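Local coordinates for protein putative oxidoreductase with NAD(P)-binding Rossmann-fold domain (Clostridium difficile, PDB 3UUW) that is a putative oxidoreductase of the Gfo/Idh/MocA family that probably binds a nicotinamide adenine dinucleotide cofactor through its Rossmann-fold domain, at residues V91-K97 with L118-F124. Sequence-based numbering, arbitrary orientation.
Sequences VHVYVDK and LNLMVGF
Val93 and Val95 knit to Asn119, Met121 and Gly123 through a parallel ladder of backbone bonds, a worked example of the beta-alpha-beta unit in which helix 103-116 connects neighbouring strands of a Rossmann sheet. Three of the bonds are nearly straight; the last, Gly123 N to Val95 O, bends to 143° as the chain enters the inverse gamma turn centred on Gly123. At the opposite end a side chain extends the ladder. Its ring standing beside the backbone N (chi1 -56°), His92 accepts Asn119 N on ND1 at 3.0 Å, in the ring plane, while Leu118 CD2 sits over one face in a CH-pi contact, 3.9 Å from the centroid.

Met121 SD makes a Met-aromatic contact at the edge of the Tyr94 ring, 4.0 Å from CD2, and Ile272 of helix 269-281 touches both residues. Val122 CG1 and Phe124 CE1 both press on Lys97 CB, whereas NZ turns off to a salt bridge with Asp166.

A water bridges Asp96 OD1 (2.6 Å), Lys97 N and Gly123 O, joining the two segments beyond the last direct bond; OD1 also bonds Tyr22 OH, and OD2 bonds His73 ND1. Because ND1 accepts the hydrogen bond of Asn119 N, a neutral His92 ring is favoured, probably with its hydrogen on NE2.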
ATOM      1  N   VAL A  91      16.781  33.702 -31.386  1.00 21.32           N
ATOM      2  CA  VAL A  91      16.708  33.153 -30.031  1.00 19.91           C
ATOM      3  C   VAL A  91      16.328  31.672 -30.054  1.00 19.04           C
ATOM      4  O   VAL A  91      15.484  31.258 -30.833  1.00 18.09           O
ATOM      5  CB  VAL A  91      15.724  33.931 -29.125  1.00 22.38           C
ATOM      6  CG1 VAL A  91      16.097  35.433 -29.074  1.00 23.73           C
ATOM      7  CG2 VAL A  91      14.307  33.763 -29.583  1.00 22.38           C
ATOM      8  N   HIS A  92      16.959  30.896 -29.171  1.00 17.42           N
ATOM      9  CA  HIS A  92      16.606  29.487 -28.959  1.00 17.52           C
ATOM     10  C   HIS A  92      15.239  29.469 -28.312  1.00 17.18           C
ATOM     11  O   HIS A  92      14.869  30.396 -27.567  1.00 17.80           O
ATOM     12  CB  HIS A  92      17.573  28.792 -28.011  1.00 18.29           C
ATOM     13  CG  HIS A  92      19.003  28.865 -28.426  1.00 17.86           C
ATOM     14  ND1 HIS A  92      19.574  27.968 -29.303  1.00 19.61           N
ATOM     15  CD2 HIS A  92      19.981  29.726 -28.079  1.00 17.89           C
ATOM     16  CE1 HIS A  92      20.846  28.269 -29.467  1.00 19.56           C
ATOM     17  NE2 HIS A  92      21.121  29.332 -28.737  1.00 19.65           N
ATOM     18  N   VAL A  93      14.465  28.416 -28.562  1.00 15.77           N
ATOM     19  CA  VAL A  93      13.103  28.371 -28.046  1.00 15.49           C
ATOM     20  C   VAL A  93      12.765  27.051 -27.394  1.00 15.23           C
ATOM     21  O   VAL A  93      13.003  25.990 -27.972  1.00 15.71           O
ATOM     22  CB  VAL A  93      12.101  28.613 -29.164  1.00 14.64           C
ATOM     23  CG1 VAL A  93      10.642  28.498 -28.634  1.00 16.58           C
ATOM     24  CG2 VAL A  93      12.341  29.986 -29.778  1.00 16.29           C
ATOM     25  N   TYR A  94      12.312  27.134 -26.151  1.00 14.94           N
ATOM     26  CA  TYR A  94      11.678  26.013 -25.464  1.00 13.71           C
ATOM     27  C   TYR A  94      10.176  26.274 -25.461  1.00 13.72           C
ATOM     28  O   TYR A  94       9.725  27.357 -25.072  1.00 16.16           O
ATOM     29  CB  TYR A  94      12.180  25.897 -24.031  1.00 14.24           C
ATOM     30  CG  TYR A  94      11.504  24.829 -23.194  1.00 12.30           C
ATOM     31  CD1 TYR A  94      10.225  25.035 -22.622  1.00 14.25           C
ATOM     32  CD2 TYR A  94      12.131  23.598 -22.972  1.00 16.58           C
ATOM     33  CE1 TYR A  94       9.614  24.046 -21.852  1.00 16.11           C
ATOM     34  CE2 TYR A  94      11.528  22.609 -22.204  1.00 16.78           C
ATOM     35  CZ  TYR A  94      10.272  22.835 -21.651  1.00 15.87           C
ATOM     36  OH  TYR A  94       9.701  21.835 -20.882  1.00 17.16           O
ATOM     37  N   VAL A  95       9.388  25.300 -25.899  1.00 14.62           N
ATOM     38  CA  VAL A  95       7.923  25.474 -25.962  1.00 14.09           C
ATOM     39  C   VAL A  95       7.225  24.234 -25.396  1.00 16.27           C
ATOM     40  O   VAL A  95       7.696  23.108 -25.562  1.00 15.39           O
ATOM     41  CB  VAL A  95       7.458  25.769 -27.442  1.00 14.64           C
ATOM     42  CG1 VAL A  95       7.724  24.558 -28.349  1.00 16.74           C
ATOM     43  CG2 VAL A  95       6.035  26.132 -27.500  1.00 15.09           C
ATOM     44  N   ASP A  96       6.101  24.439 -24.714  1.00 18.47           N
ATOM     45  CA  ASP A  96       5.285  23.304 -24.289  1.00 20.23           C
ATOM     46  C   ASP A  96       4.725  22.560 -25.490  1.00 20.07           C
ATOM     47  O   ASP A  96       4.590  23.124 -26.596  1.00 21.59           O
ATOM     48  CB  ASP A  96       4.165  23.743 -23.375  1.00 21.97           C
ATOM     49  CG  ASP A  96       4.667  24.002 -21.978  1.00 25.40           C
ATOM     50  OD1 ASP A  96       5.251  23.059 -21.352  1.00 26.31           O
ATOM     51  OD2 ASP A  96       4.492  25.135 -21.510  1.00 28.78           O
ATOM     52  N   LYS A  97       4.422  21.284 -25.275  1.00 19.64           N
ATOM     53  CA  LYS A  97       3.872  20.452 -26.328  1.00 20.93           C
ATOM     54  C   LYS A  97       2.451  20.888 -26.658  1.00 20.76           C
ATOM     55  O   LYS A  97       1.777  21.494 -25.814  1.00 22.97           O
ATOM     56  CB  LYS A  97       3.936  18.957 -25.948  1.00 21.12           C
ATOM     57  CG  LYS A  97       3.421  18.508 -24.556  1.00 25.24           C
ATOM     58  CD  LYS A  97       1.908  18.607 -24.384  1.00 31.21           C
ATOM     59  CE  LYS A  97       1.526  19.785 -23.532  1.00 32.53           C
ATOM     60  NZ  LYS A  97       0.065  20.010 -23.498  1.00 31.96           N
ATOM     61  N   LEU A 118      19.826  27.181 -34.172  1.00 19.44           N
ATOM     62  CA  LEU A 118      19.148  27.387 -32.901  1.00 18.99           C
ATOM     63  C   LEU A 118      18.445  26.112 -32.447  1.00 18.49           C
ATOM     64  O   LEU A 118      18.030  25.291 -33.270  1.00 18.93           O
ATOM     65  CB  LEU A 118      18.106  28.490 -33.047  1.00 18.39           C
ATOM     66  CG  LEU A 118      18.652  29.863 -33.404  1.00 20.60           C
ATOM     67  CD1 LEU A 118      17.488  30.799 -33.761  1.00 21.73           C
ATOM     68  CD2 LEU A 118      19.499  30.445 -32.265  1.00 24.51           C
ATOM     69  N   ASN A 119      18.333  25.941 -31.136  1.00 17.45           N
ATOM     70  CA  ASN A 119      17.631  24.811 -30.567  1.00 16.87           C
ATOM     71  C   ASN A 119      16.165  25.160 -30.399  1.00 16.50           C
ATOM     72  O   ASN A 119      15.819  26.238 -29.871  1.00 18.82           O
ATOM     73  CB  ASN A 119      18.205  24.435 -29.197  1.00 16.12           C
ATOM     74  CG  ASN A 119      19.600  23.858 -29.288  1.00 19.85           C
ATOM     75  OD1 ASN A 119      19.946  23.210 -30.286  1.00 19.28           O
ATOM     76  ND2 ASN A 119      20.411  24.080 -28.243  1.00 21.33           N
ATOM     77  N   LEU A 120      15.324  24.285 -30.924  1.00 15.63           N
ATOM     78  CA  LEU A 120      13.868  24.378 -30.773  1.00 14.53           C
ATOM     79  C   LEU A 120      13.505  23.094 -30.063  1.00 16.55           C
ATOM     80  O   LEU A 120      13.610  22.019 -30.658  1.00 16.99           O
ATOM     81  CB  LEU A 120      13.190  24.468 -32.151  1.00 15.23           C
ATOM     82  CG  LEU A 120      11.659  24.450 -32.179  1.00 15.58           C
ATOM     83  CD1 LEU A 120      11.075  25.565 -31.348  1.00 18.63           C
ATOM     84  CD2 LEU A 120      11.165  24.518 -33.656  1.00 19.01           C
ATOM     85  N   MET A 121      13.161  23.201 -28.778  1.00 15.94           N
ATOM     86  CA  MET A 121      12.876  22.036 -27.938  1.00 15.49           C
ATOM     87  C   MET A 121      11.429  22.042 -27.465  1.00 15.94           C
ATOM     88  O   MET A 121      10.919  23.085 -27.029  1.00 17.34           O
ATOM     89  CB  MET A 121      13.772  22.063 -26.711  1.00 16.16           C
ATOM     90  CG  MET A 121      13.754  20.809 -25.876  1.00 15.19           C
ATOM     91  SD  MET A 121      14.843  21.025 -24.447  1.00 18.77           S
ATOM     92  CE  MET A 121      14.784  19.351 -23.771  1.00 18.42           C
ATOM     93  N   VAL A 122      10.790  20.870 -27.505  1.00 14.27           N
ATOM     94  CA  VAL A 122       9.425  20.694 -27.019  1.00 14.12           C
ATOM     95  C   VAL A 122       9.475  20.057 -25.637  1.00 13.38           C
ATOM     96  O   VAL A 122      10.256  19.123 -25.376  1.00 14.67           O
ATOM     97  CB  VAL A 122       8.573  19.858 -27.994  1.00 15.46           C
ATOM     98  CG1 VAL A 122       7.210  19.560 -27.406  1.00 16.28           C
ATOM     99  CG2 VAL A 122       8.462  20.616 -29.362  1.00 17.57           C
ATOM    100  N   GLY A 123       8.618  20.571 -24.750  1.00 14.94           N
ATOM    101  CA  GLY A 123       8.628  20.216 -23.342  1.00 14.84           C
ATOM    102  C   GLY A 123       8.002  18.902 -22.953  1.00 14.75           C
ATOM    103  O   GLY A 123       6.968  18.857 -22.218  1.00 17.38           O
ATOM    104  N   PHE A 124       8.608  17.816 -23.411  1.00 15.75           N
ATOM    105  CA  PHE A 124       8.148  16.486 -23.006  1.00 14.81           C
ATOM    106  C   PHE A 124       8.834  16.154 -21.695  1.00 14.68           C
ATOM    107  O   PHE A 124       9.805  15.394 -21.644  1.00 14.72           O
ATOM    108  CB  PHE A 124       8.399  15.438 -24.107  1.00 14.78           C
ATOM    109  CG  PHE A 124       7.507  15.603 -25.304  1.00 15.13           C
ATOM    110  CD1 PHE A 124       6.132  15.405 -25.191  1.00 16.81           C
ATOM    111  CD2 PHE A 124       8.026  15.921 -26.543  1.00 17.72           C
ATOM    112  CE1 PHE A 124       5.324  15.570 -26.264  1.00 17.80           C
ATOM    113  CE2 PHE A 124       7.202  16.076 -27.620  1.00 18.86           C
ATOM    114  CZ  PHE A 124       5.854  15.891 -27.480  1.00 19.58           C
TER
HETATM  115  O   HOH W   1       4.916  20.655 -22.390  1.00 19.78           O